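Local coordinates for signal recognition particle 54 kDa protein (PDB 7EPK) that serves as the 54 kDa protein subunit of an archaeal signal recognition particle, holding GDP in a P-loop domain of the SRP54 family, at residues Leu116-Tyr119 with Tyr120-Gly124; Glu159-Pro162 with Ala163-Ala166; Gly192-Ala195 with Arg196-Glu200; Val216-Ala219 with Ser220-Gln223; Lys224-Gly227 with Leu228-Phe232. One frame throughout, in Å; residues are numbered along the deposited sequence.

Interaction 1. Residues Leu116-Tyr119 with Tyr120-Gly124; sequences LAYY and YVRRG
Tyr119 and Tyr120, consecutive residues in the last turns of helix 109-122, form a T-shaped (edge-to-face) stack just before the helix ends in a Schellman motif with Gly124, at positive phi, as the C-prime residue. Their centroids lie 5.3 Å apart with planes at 82°, and Tyr119 CD2 stands over the centre of the Tyr120 face. Differing first torsions turn the adjacent rings so that one meets the other's face by its edge: Tyr119 CG is anti to the amide nitrogen (chi1 175°), whereas Tyr120 CG lies next to its own nitrogen (chi1 -79°). Leu116 runs alongside Tyr120, its CG in the ring plane at the edge and its CD1 3.7 Å from Tyr120 CE2. Beyond this, Tyr120 OH is hydrogen-bonded to Val90 O, and Tyr119 makes a second edge-to-face pair with Phe268 of strand 265-270. Two arginines flank Tyr119. Arg122 brings NH2 obliquely against CD1 and CE1 of that ring. Arg123 instead runs beside the ring on the way to a salt bridge with Asp91, and its CD lies 3.7 Å from Tyr119 CE2. Arg123 N bonds only weakly to Tyr119 O, while Arg122 N still donates almost straight to Tyr118 O at 2.9 Å.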
loop_
_atom_site.group_PDB
_atom_site.type_symbol
_atom_site.label_atom_id
_atom_site.label_comp_id
_atom_site.label_asym_id
_atom_site.label_seq_id
_atom_site.Cartn_x
_atom_site.Cartn_y
_atom_site.Cartn_z
ATOM N N LEU A 116 20.166 4.414 -4.850
ATOM C CA LEU A 116 19.814 3.585 -3.670
ATOM C C LEU A 116 20.621 4.041 -2.455
ATOM O O LEU A 116 20.037 4.089 -1.377
ATOM C CB LEU A 116 20.065 2.109 -3.985
ATOM C CG LEU A 116 19.464 1.122 -2.988
ATOM C CD1 LEU A 116 17.947 1.222 -2.965
ATOM C CD2 LEU A 116 19.886 -0.293 -3.329
ATOM N N ALA A 117 21.907 4.373 -2.633
ATOM C CA ALA A 117 22.800 4.883 -1.562
ATOM C C ALA A 117 22.230 6.192 -0.995
ATOM O O ALA A 117 21.979 6.270 0.240
ATOM C CB ALA A 117 24.194 5.070 -2.089
ATOM N N TYR A 118 22.004 7.182 -1.863
ATOM C CA TYR A 118 21.394 8.476 -1.467
ATOM C C TYR A 118 20.181 8.209 -0.583
ATOM O O TYR A 118 20.122 8.699 0.557
ATOM C CB TYR A 118 20.904 9.289 -2.664
ATOM C CG TYR A 118 20.128 10.521 -2.264
ATOM C CD1 TYR A 118 20.662 11.430 -1.362
ATOM C CD2 TYR A 118 18.870 10.787 -2.783
ATOM C CE1 TYR A 118 19.965 12.562 -0.976
ATOM C CE2 TYR A 118 18.164 11.923 -2.415
ATOM C CZ TYR A 118 18.711 12.810 -1.502
ATOM O OH TYR A 118 18.043 13.930 -1.102
ATOM N N TYR A 119 19.244 7.444 -1.135
ATOM C CA TYR A 119 17.909 7.199 -0.552
ATOM C C TYR A 119 18.071 6.817 0.917
ATOM O O TYR A 119 17.335 7.346 1.783
ATOM C CB TYR A 119 17.170 6.125 -1.352
ATOM C CG TYR A 119 15.853 5.747 -0.738
ATOM C CD1 TYR A 119 14.745 6.559 -0.890
ATOM C CD2 TYR A 119 15.745 4.628 0.053
ATOM C CE1 TYR A 119 13.537 6.245 -0.292
ATOM C CE2 TYR A 119 14.546 4.301 0.664
ATOM C CZ TYR A 119 13.439 5.111 0.491
ATOM O OH TYR A 119 12.263 4.773 1.083
ATOM N N TYR A 120 19.005 5.919 1.204
ATOM C CA TYR A 120 19.191 5.386 2.577
ATOM C C TYR A 120 19.982 6.389 3.424
ATOM O O TYR A 120 19.753 6.425 4.669
ATOM C CB TYR A 120 19.845 4.006 2.543
ATOM C CG TYR A 120 18.892 2.886 2.214
ATOM C CD1 TYR A 120 17.928 2.471 3.120
ATOM C CD2 TYR A 120 18.960 2.237 0.995
ATOM C CE1 TYR A 120 17.063 1.436 2.821
ATOM C CE2 TYR A 120 18.106 1.196 0.684
ATOM C CZ TYR A 120 17.151 0.796 1.597
ATOM O OH TYR A 120 16.321 -0.237 1.279
ATOM N N VAL A 121 20.877 7.164 2.791
ATOM C CA VAL A 121 21.666 8.216 3.502
ATOM C C VAL A 121 20.663 9.208 4.111
ATOM O O VAL A 121 20.667 9.340 5.364
ATOM C CB VAL A 121 22.718 8.896 2.603
ATOM C CG1 VAL A 121 23.368 10.078 3.306
ATOM C CG2 VAL A 121 23.786 7.914 2.142
ATOM N N ARG A 122 19.791 9.790 3.272
ATOM C CA ARG A 122 18.742 10.777 3.659
ATOM C C ARG A 122 17.859 10.226 4.794
ATOM O O ARG A 122 17.477 11.027 5.665
ATOM C CB ARG A 122 17.900 11.181 2.447
ATOM C CG ARG A 122 16.815 12.208 2.758
ATOM C CD ARG A 122 15.727 12.258 1.696
ATOM N NE ARG A 122 15.140 10.940 1.442
ATOM C CZ ARG A 122 14.485 10.571 0.336
ATOM N NH1 ARG A 122 14.299 11.417 -0.668
ATOM N NH2 ARG A 122 14.017 9.338 0.246
ATOM N N ARG A 123 17.561 8.922 4.817
ATOM C CA ARG A 123 16.790 8.274 5.915
ATOM C C ARG A 123 17.686 8.015 7.130
ATOM O O ARG A 123 17.274 7.195 7.999
ATOM C CB ARG A 123 16.194 6.942 5.454
ATOM C CG ARG A 123 15.215 7.059 4.299
ATOM C CD ARG A 123 14.587 5.704 4.065
ATOM N NE ARG A 123 13.803 5.240 5.194
ATOM C CZ ARG A 123 12.554 5.615 5.430
ATOM N NH1 ARG A 123 11.960 6.482 4.629
ATOM N NH2 ARG A 123 11.897 5.127 6.466
ATOM N N GLY A 124 18.878 8.625 7.160
ATOM C CA GLY A 124 19.780 8.662 8.328
ATOM C C GLY A 124 20.565 7.375 8.507
ATOM O O GLY A 124 20.946 7.057 9.649
#

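Interaction 2. Residues Glu159-Pro162 with Ala163-Ala166; sequences EGDP and AEIA
Asp161 is the N-cap of helix 162-175, and its contacts with Ala163, Glu164 and Ile165 combine backbone bonds, a side-chain cap, van der Waals contact and like charge. The main-chain bonds carry the first turn. Asp161 O receives Ile165 N at 2.9 Å and, more weakly, Glu164 N at 3.0 Å. Pro162 O takes Ala166 N at 2.9 Å, the donor tilted 25° from the carbonyl plane. Pro162 itself has no N-H to offer, which costs nothing in the first turn of a helix, where amides lack a carbonyl one turn earlier.

The cap is a side-chain bond: Asp161 OD1 accepts Ala163 N at 3.5 Å, a weak link. With CG anti to the backbone nitrogen (chi1 177°), the carboxylate hangs beside the helix end, where its negative charge is probably favoured by the helix N-terminus.

Ile165 makes van der Waals contact with backbone carbonyls. Its CG1 passes beside Asp161 O, and its CD1 reaches back to the loop before the helix, 3.6 Å from Glu159 O.

Asp161 and Glu164 lie near each other, Asp161 OD2 against Glu164 CG. Asp161 OD2 and Glu164 OE2 are 4.6 Å apart, their carboxylates nearly parallel at 18°; salt bridges from Glu164 OE2 to Lys207 and from OE1 to Arg167 probably offset the repulsion. This is an aspartate N-cap, weakly bonded, with proline at the first helical position, opening the helix that comes after strand 153-156 in the P-loop domain.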
loop_
_atom_site.group_PDB
_atom_site.type_symbol
_atom_site.label_atom_id
_atom_site.label_comp_id
_atom_site.label_asym_id
_atom_site.label_seq_id
_atom_site.Cartn_x
_atom_site.Cartn_y
_atom_site.Cartn_z
ATOM N N GLU A 159 40.872 -3.871 -10.721
ATOM C CA GLU A 159 41.602 -5.101 -11.149
ATOM C C GLU A 159 41.600 -6.080 -9.981
ATOM O O GLU A 159 41.733 -5.593 -8.856
ATOM C CB GLU A 159 43.060 -4.787 -11.521
ATOM C CG GLU A 159 43.892 -4.142 -10.397
ATOM C CD GLU A 159 44.656 -5.077 -9.459
ATOM O OE1 GLU A 159 45.194 -6.094 -9.939
ATOM O OE2 GLU A 159 44.731 -4.788 -8.239
ATOM N N GLY A 160 41.458 -7.382 -10.242
ATOM C CA GLY A 160 41.595 -8.460 -9.238
ATOM C C GLY A 160 40.490 -9.491 -9.336
ATOM O O GLY A 160 39.630 -9.350 -10.241
ATOM N N ASP A 161 40.534 -10.503 -8.460
ATOM C CA ASP A 161 39.405 -11.446 -8.204
ATOM C C ASP A 161 38.206 -10.628 -7.706
ATOM O O ASP A 161 38.230 -10.066 -6.608
ATOM C CB ASP A 161 39.796 -12.560 -7.219
ATOM C CG ASP A 161 38.683 -13.530 -6.846
ATOM O OD1 ASP A 161 37.705 -13.670 -7.633
ATOM O OD2 ASP A 161 38.801 -14.140 -5.758
ATOM N N PRO A 162 37.110 -10.532 -8.491
ATOM C CA PRO A 162 35.957 -9.725 -8.083
ATOM C C PRO A 162 35.389 -10.105 -6.703
ATOM O O PRO A 162 35.006 -9.217 -5.969
ATOM C CB PRO A 162 34.953 -9.965 -9.220
ATOM C CG PRO A 162 35.817 -10.344 -10.398
ATOM C CD PRO A 162 36.913 -11.187 -9.789
ATOM N N ALA A 163 35.388 -11.394 -6.363
ATOM C CA ALA A 163 34.912 -11.908 -5.060
ATOM C C ALA A 163 35.750 -11.299 -3.938
ATOM O O ALA A 163 35.154 -10.860 -2.933
ATOM C CB ALA A 163 34.971 -13.407 -5.022
ATOM N N GLU A 164 37.076 -11.263 -4.103
ATOM C CA GLU A 164 37.999 -10.765 -3.048
ATOM C C GLU A 164 37.907 -9.237 -3.004
ATOM O O GLU A 164 38.054 -8.657 -1.922
ATOM C CB GLU A 164 39.427 -11.265 -3.282
ATOM C CG GLU A 164 39.594 -12.748 -3.008
ATOM C CD GLU A 164 39.606 -13.129 -1.535
ATOM O OE1 GLU A 164 40.470 -12.584 -0.793
ATOM O OE2 GLU A 164 38.752 -13.969 -1.127
ATOM N N ILE A 165 37.647 -8.600 -4.134
ATOM C CA ILE A 165 37.472 -7.119 -4.175
ATOM C C ILE A 165 36.241 -6.779 -3.340
ATOM O O ILE A 165 36.272 -5.810 -2.547
ATOM C CB ILE A 165 37.326 -6.600 -5.613
ATOM C CG1 ILE A 165 38.602 -6.871 -6.416
ATOM C CG2 ILE A 165 36.947 -5.132 -5.581
ATOM C CD1 ILE A 165 38.467 -6.666 -7.910
ATOM N N ALA A 166 35.191 -7.568 -3.539
ATOM C CA ALA A 166 33.886 -7.385 -2.884
ATOM C C ALA A 166 34.051 -7.696 -1.385
ATOM O O ALA A 166 33.641 -6.876 -0.560
ATOM C CB ALA A 166 32.871 -8.244 -3.610
#

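Interaction 3. Residues Gly192-Ala195 with Arg196-Glu200; sequences GEEA and RLLDE
Arg196 N donates to Glu193 O at 3.1 Å, a bond spanning three residues as in a 3-10-like turn; the donor stands 52° above the carbonyl plane. From the next carbonyl, Glu194 O accepts Leu198 N at 3.1 Å in the usual four-residue step, tilted 30° from that carbonyl's plane. Ahead of both, Glu193 is the centre of an inverse gamma turn, marked by a weak bond from Glu194 N to Gly192 O, and occupies the N-cap position.

Helix 194-208, begun in this way, follows the loop after strand 180-184 and leads on to strand 212-218; the DTAGR sequence of SRP-family proteins runs from the end of strand 180-184 into that loop. Leu197 is buried and touches His189 of the loop; its side chain is about 10 Å from both the bound GDP and the magnesium ion.

Glu194 and Leu198 sit one turn apart. The Glu194 chain leaves with CG opposite its amide nitrogen and bends at chi2, which brings OE1 within 3.6 Å of Leu198 CD2, while OE2 forms a salt bridge with Arg231 of helix 225-235. Leu198 CD1 lies 3.6 Å from Glu194 O, and the same leucine packs on Phe232 and Ser235. On the outer flank, the aliphatic parts of Glu193 and Arg196 touch, Glu193 CG being 3.9 Å from Arg196 CB. Their opposite charges stay separated, with Glu193 OE2 5.2 Å from Arg196 NE.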
loop_
_atom_site.group_PDB
_atom_site.type_symbol
_atom_site.label_atom_id
_atom_site.label_comp_id
_atom_site.label_asym_id
_atom_site.label_seq_id
_atom_site.Cartn_x
_atom_site.Cartn_y
_atom_site.Cartn_z
ATOM N N GLY A 192 30.891 -11.276 -23.926
ATOM C CA GLY A 192 29.473 -11.560 -23.626
ATOM C C GLY A 192 29.240 -13.024 -23.292
ATOM O O GLY A 192 28.185 -13.561 -23.689
ATOM N N GLU A 193 30.189 -13.651 -22.594
ATOM C CA GLU A 193 30.045 -15.004 -21.997
ATOM C C GLU A 193 29.256 -14.839 -20.687
ATOM O O GLU A 193 29.885 -14.722 -19.605
ATOM C CB GLU A 193 31.427 -15.647 -21.833
ATOM C CG GLU A 193 31.417 -16.976 -21.088
ATOM C CD GLU A 193 30.953 -18.183 -21.886
ATOM O OE1 GLU A 193 29.928 -18.805 -21.502
ATOM O OE2 GLU A 193 31.641 -18.520 -22.870
ATOM N N GLU A 194 27.921 -14.826 -20.797
ATOM C CA GLU A 194 26.945 -14.566 -19.699
ATOM C C GLU A 194 27.086 -15.614 -18.587
ATOM O O GLU A 194 26.627 -15.327 -17.475
ATOM C CB GLU A 194 25.517 -14.555 -20.261
ATOM C CG GLU A 194 24.468 -13.970 -19.326
ATOM C CD GLU A 194 23.299 -14.892 -19.014
ATOM O OE1 GLU A 194 23.525 -16.115 -18.817
ATOM O OE2 GLU A 194 22.166 -14.387 -18.954
ATOM N N ALA A 195 27.677 -16.778 -18.864
ATOM C CA ALA A 195 27.725 -17.928 -17.934
ATOM C C ALA A 195 28.969 -17.813 -17.070
ATOM O O ALA A 195 29.073 -18.579 -16.095
ATOM C CB ALA A 195 27.712 -19.238 -18.678
ATOM N N ARG A 196 29.896 -16.927 -17.435
ATOM C CA ARG A 196 31.050 -16.608 -16.553
ATOM C C ARG A 196 30.576 -15.520 -15.578
ATOM O O ARG A 196 30.872 -15.626 -14.369
ATOM C CB ARG A 196 32.295 -16.243 -17.368
ATOM C CG ARG A 196 33.450 -17.223 -17.202
ATOM C CD ARG A 196 33.269 -18.498 -18.016
ATOM N NE ARG A 196 34.431 -19.240 -18.537
ATOM C CZ ARG A 196 35.624 -18.756 -18.930
ATOM N NH1 ARG A 196 35.933 -17.467 -18.870
ATOM N NH2 ARG A 196 36.527 -19.598 -19.402
ATOM N N LEU A 197 29.803 -14.557 -16.086
ATOM C CA LEU A 197 29.085 -13.515 -15.292
ATOM C C LEU A 197 28.276 -14.167 -14.156
ATOM O O LEU A 197 28.404 -13.712 -13.009
ATOM C CB LEU A 197 28.177 -12.709 -16.230
ATOM C CG LEU A 197 27.576 -11.439 -15.642
ATOM C CD1 LEU A 197 28.655 -10.420 -15.332
ATOM C CD2 LEU A 197 26.550 -10.833 -16.579
ATOM N N LEU A 198 27.482 -15.198 -14.458
ATOM C CA LEU A 198 26.667 -15.927 -13.450
ATOM C C LEU A 198 27.602 -16.526 -12.404
ATOM O O LEU A 198 27.334 -16.350 -11.200
ATOM C CB LEU A 198 25.807 -17.008 -14.119
ATOM C CG LEU A 198 24.353 -16.623 -14.414
ATOM C CD1 LEU A 198 24.213 -15.149 -14.787
ATOM C CD2 LEU A 198 23.777 -17.501 -15.518
ATOM N N ASP A 199 28.673 -17.181 -12.842
ATOM C CA ASP A 199 29.631 -17.837 -11.913
ATOM C C ASP A 199 30.334 -16.745 -11.089
ATOM O O ASP A 199 30.753 -17.024 -9.938
ATOM C CB ASP A 199 30.567 -18.785 -12.676
ATOM C CG ASP A 199 29.903 -20.084 -13.122
ATOM O OD1 ASP A 199 28.678 -20.068 -13.388
ATOM O OD2 ASP A 199 30.614 -21.111 -13.190
ATOM N N GLU A 200 30.438 -15.526 -11.627
ATOM C CA GLU A 200 31.098 -14.402 -10.915
ATOM C C GLU A 200 30.205 -13.920 -9.753
ATOM O O GLU A 200 30.742 -13.740 -8.609
ATOM C CB GLU A 200 31.442 -13.291 -11.904
ATOM C CG GLU A 200 32.357 -12.240 -11.300
ATOM C CD GLU A 200 33.042 -11.349 -12.314
ATOM O OE1 GLU A 200 32.465 -10.298 -12.652
ATOM O OE2 GLU A 200 34.161 -11.711 -12.743
#

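Interaction 4. Residues Val216-Ala219 with Ser220-Gln223; sequences VIDA and SIGQ
Ser220 and Asp218 clasp each other across Ala219, where the chain leaves strand 212-218 through an inverse gamma turn. Ser220 OG donates to Asp218 OD2 at 2.7 Å, coming from above the carboxylate, 40° out of its plane. The serine first torsion explains the reach: at -53° it sets OG next to the serine's own nitrogen and opposite its carbonyl carbon, facing back to the preceding residues. Ser220 CB sits close to both carboxylate oxygens, 3.1 Å from Asp218 OD2 and 3.2 Å from Asp218 OD1. A second, weaker link joins the same two residues through the backbone, Ser220 N to Asp218 O at 3.0 Å.

Ile221 folds back onto Asp218 and Ile217. Its chi1 of 81° wedges CG1 between the backbone nitrogen and the carbonyl carbon, the crowded position for a branched side chain. From there CD1 lies by Asp218 O and 4.3 Å from Ile217 CB, while the CG2 branch comes to 3.7 Å from Asp218 OD1. Ile217 is buried against Ile241 and Val243 of strand 240-244, and Asp218 also touches Thr244 and Lys245.

The aspartate side chain ends about 7 Å from the bound GDP. The bond from Ser220 OG probably limits the rotation of the carboxylate; the weak link from Ser220 N holds the main-chain carbonyl of Asp218 separately, and methyl groups of Ile221 border the polar atoms of both.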
loop_
_atom_site.group_PDB
_atom_site.type_symbol
_atom_site.label_atom_id
_atom_site.label_comp_id
_atom_site.label_asym_id
_atom_site.label_seq_id
_atom_site.Cartn_x
_atom_site.Cartn_y
_atom_site.Cartn_z
ATOM N N VAL A 216 18.404 -5.836 -10.859
ATOM C CA VAL A 216 18.108 -4.510 -11.455
ATOM C C VAL A 216 17.775 -4.740 -12.926
ATOM O O VAL A 216 18.596 -5.348 -13.634
ATOM C CB VAL A 216 19.275 -3.537 -11.245
ATOM C CG1 VAL A 216 19.080 -2.270 -12.042
ATOM C CG2 VAL A 216 19.457 -3.218 -9.772
ATOM N N ILE A 217 16.566 -4.343 -13.328
ATOM C CA ILE A 217 15.997 -4.574 -14.689
ATOM C C ILE A 217 15.457 -3.245 -15.193
ATOM O O ILE A 217 14.996 -2.412 -14.352
ATOM C CB ILE A 217 14.906 -5.660 -14.709
ATOM C CG1 ILE A 217 13.728 -5.326 -13.791
ATOM C CG2 ILE A 217 15.498 -7.020 -14.382
ATOM C CD1 ILE A 217 12.653 -6.404 -13.720
ATOM N N ASP A 218 15.544 -3.067 -16.511
ATOM C CA ASP A 218 14.955 -1.907 -17.222
ATOM C C ASP A 218 13.487 -2.246 -17.559
ATOM O O ASP A 218 13.152 -3.450 -17.730
ATOM C CB ASP A 218 15.902 -1.489 -18.362
ATOM C CG ASP A 218 15.426 -1.666 -19.799
ATOM O OD1 ASP A 218 15.325 -2.829 -20.268
ATOM O OD2 ASP A 218 15.200 -0.622 -20.459
ATOM N N ALA A 219 12.616 -1.234 -17.613
ATOM C CA ALA A 219 11.223 -1.343 -18.119
ATOM C C ALA A 219 11.221 -1.442 -19.652
ATOM O O ALA A 219 10.629 -0.549 -20.291
ATOM C CB ALA A 219 10.426 -0.145 -17.657
ATOM N N SER A 220 11.890 -2.444 -20.237
ATOM C CA SER A 220 11.970 -2.625 -21.713
ATOM C C SER A 220 12.163 -4.096 -22.063
ATOM O O SER A 220 12.648 -4.357 -23.165
ATOM C CB SER A 220 13.064 -1.779 -22.341
ATOM O OG SER A 220 12.933 -0.409 -21.975
ATOM N N ILE A 221 11.779 -5.014 -21.174
ATOM C CA ILE A 221 11.841 -6.482 -21.448
ATOM C C ILE A 221 10.536 -7.130 -20.953
ATOM O O ILE A 221 10.562 -8.024 -20.094
ATOM C CB ILE A 221 13.150 -7.114 -20.906
ATOM C CG1 ILE A 221 13.167 -7.435 -19.401
ATOM C CG2 ILE A 221 14.348 -6.255 -21.315
ATOM C CD1 ILE A 221 12.985 -6.256 -18.480
ATOM N N GLY A 222 9.414 -6.715 -21.537
ATOM C CA GLY A 222 8.088 -7.250 -21.191
ATOM C C GLY A 222 8.113 -8.758 -21.260
ATOM O O GLY A 222 7.845 -9.405 -20.229
ATOM N N GLN A 223 8.504 -9.281 -22.425
ATOM C CA GLN A 223 8.403 -10.726 -22.777
ATOM C C GLN A 223 9.691 -11.450 -22.343
ATOM O O GLN A 223 9.616 -12.658 -22.028
ATOM C CB GLN A 223 8.069 -10.884 -24.272
ATOM C CG GLN A 223 6.836 -11.745 -24.550
ATOM C CD GLN A 223 5.555 -11.183 -23.968
ATOM O OE1 GLN A 223 5.386 -9.974 -23.827
ATOM N NE2 GLN A 223 4.632 -12.060 -23.604
#

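Interaction 5. Residues Lys224-Gly227 with Leu228-Phe232; sequences KAMG and LAERF
Glu230 reaches back along helix 225-235 over the carbonyls of Met226 and Gly227. Its CB starts 3.3 Å from Gly227 O. CG, set next to the backbone nitrogen by a chi1 of -61°, moves on to Met226 O at 3.3 Å. CD stays near that same oxygen, after which the extended chain splits at the carboxylate: OE1 lies 3.9 Å from Met226 SD, and OE2 is 3.7 Å from Gly227 CA. Met226 runs alongside, pointing the same way, so the thioether and the acid share the surface of the helix.

The next residue uses the glycine differently. Arg231 bends back at chi2 and chi3 and lays one face of its guanidinium over Gly227 C and Leu228 N, off centre, with NH1 3.6 Å from Gly227 C; a glycine there leaves the flat group close to the main chain. Its NE is held by Glu194 of helix 194-208. In the backbone, Arg231 N donates to Gly227 O at 3.0 Å and 167°, a nearly linear bond, whereas Glu230 N to Met226 O, at 3.3 Å, is weak. Elsewhere on the turn, Ala229 CB comes to 3.4 Å from Ala225 O.

The helix is the crossover of the beta-alpha-beta unit formed with strands 212-218 and 240-244. Leu228 and Phe232 face the sheet, on Ile217 and Leu215 respectively, and both meet Val104; Ala229 packs on Ala258 and Thr262 of helix 255-262, and Met226 and Glu230 touch Val261 there.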
loop_
_atom_site.group_PDB
_atom_site.type_symbol
_atom_site.label_atom_id
_atom_site.label_comp_id
_atom_site.label_asym_id
_atom_site.label_seq_id
_atom_site.Cartn_x
_atom_site.Cartn_y
_atom_site.Cartn_z
ATOM N N LYS A 224 10.817 -10.732 -22.270
ATOM C CA LYS A 224 12.155 -11.319 -21.985
ATOM C C LYS A 224 12.459 -11.261 -20.479
ATOM O O LYS A 224 13.558 -11.725 -20.073
ATOM C CB LYS A 224 13.260 -10.642 -22.808
ATOM C CG LYS A 224 12.849 -9.491 -23.718
ATOM C CD LYS A 224 13.984 -8.975 -24.578
ATOM C CE LYS A 224 15.254 -8.718 -23.793
ATOM N NZ LYS A 224 16.442 -8.635 -24.676
ATOM N N ALA A 225 11.517 -10.759 -19.672
ATOM C CA ALA A 225 11.674 -10.594 -18.208
ATOM C C ALA A 225 11.588 -11.950 -17.508
ATOM O O ALA A 225 12.159 -12.073 -16.407
ATOM C CB ALA A 225 10.629 -9.648 -17.672
ATOM N N MET A 226 10.880 -12.913 -18.106
ATOM C CA MET A 226 10.731 -14.290 -17.558
ATOM C C MET A 226 12.112 -14.946 -17.452
ATOM O O MET A 226 12.479 -15.398 -16.337
ATOM C CB MET A 226 9.831 -15.164 -18.442
ATOM C CG MET A 226 8.486 -15.519 -17.809
ATOM S SD MET A 226 8.169 -17.316 -17.810
ATOM C CE MET A 226 8.124 -17.643 -19.573
ATOM N N GLY A 227 12.842 -14.986 -18.574
ATOM C CA GLY A 227 14.108 -15.732 -18.720
ATOM C C GLY A 227 15.214 -15.139 -17.870
ATOM O O GLY A 227 15.772 -15.865 -17.019
ATOM N N LEU A 228 15.520 -13.863 -18.111
ATOM C CA LEU A 228 16.514 -13.040 -17.363
ATOM C C LEU A 228 16.446 -13.376 -15.858
ATOM O O LEU A 228 17.490 -13.747 -15.272
ATOM C CB LEU A 228 16.203 -11.569 -17.681
ATOM C CG LEU A 228 16.999 -10.503 -16.933
ATOM C CD1 LEU A 228 18.463 -10.855 -16.871
ATOM C CD2 LEU A 228 16.835 -9.149 -17.603
ATOM N N ALA A 229 15.242 -13.339 -15.282
ATOM C CA ALA A 229 14.974 -13.601 -13.848
ATOM C C ALA A 229 15.393 -15.026 -13.487
ATOM O O ALA A 229 16.078 -15.157 -12.481
ATOM C CB ALA A 229 13.521 -13.342 -13.512
ATOM N N GLU A 230 15.011 -16.036 -14.283
ATOM C CA GLU A 230 15.354 -17.477 -14.045
ATOM C C GLU A 230 16.884 -17.615 -13.988
ATOM O O GLU A 230 17.429 -18.205 -13.041
ATOM C CB GLU A 230 14.776 -18.387 -15.141
ATOM C CG GLU A 230 13.245 -18.390 -15.267
ATOM C CD GLU A 230 12.620 -18.954 -16.555
ATOM O OE1 GLU A 230 11.384 -19.150 -16.567
ATOM O OE2 GLU A 230 13.349 -19.195 -17.560
ATOM N N ARG A 231 17.572 -17.069 -14.977
ATOM C CA ARG A 231 19.045 -17.178 -15.061
ATOM C C ARG A 231 19.681 -16.622 -13.785
ATOM O O ARG A 231 20.497 -17.330 -13.162
ATOM C CB ARG A 231 19.570 -16.438 -16.288
ATOM C CG ARG A 231 19.907 -17.361 -17.447
ATOM C CD ARG A 231 19.123 -16.986 -18.678
ATOM N NE ARG A 231 19.292 -15.581 -19.020
ATOM C CZ ARG A 231 18.526 -14.939 -19.892
ATOM N NH1 ARG A 231 17.556 -15.592 -20.513
ATOM N NH2 ARG A 231 18.729 -13.655 -20.143
ATOM N N PHE A 232 19.349 -15.384 -13.425
ATOM C CA PHE A 232 20.000 -14.680 -12.292
ATOM C C PHE A 232 19.568 -15.319 -10.972
ATOM O O PHE A 232 20.393 -15.410 -10.046
ATOM C CB PHE A 232 19.739 -13.178 -12.376
ATOM C CG PHE A 232 20.756 -12.466 -13.229
ATOM C CD1 PHE A 232 22.051 -12.280 -12.768
ATOM C CD2 PHE A 232 20.429 -12.015 -14.496
ATOM C CE1 PHE A 232 22.990 -11.630 -13.554
ATOM C CE2 PHE A 232 21.363 -11.353 -15.278
ATOM C CZ PHE A 232 22.641 -11.159 -14.804
#

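All five contacts are local and belong to the P-loop domain. Interaction 1 stands apart, an aromatic helix end about 7 Å at nearest atoms from interaction 4. Interaction 3 is a surface contact; the others are partly buried. Interactions 2, 3 and 5 all hold helix starts: the first is capped by an aspartate side chain, the second shaped by backbone turns, and the third opens helix 225-235. Interactions 2 and 3 touch where Pro162 packs on Glu200. Interactions 4 and 5 follow each other along a single strand-loop-helix passage and join through Ile217 CG2 and Leu228 CD2. Charge ties interaction 5 to interaction 3, with apolar packing of Leu198 on Phe232 beside it.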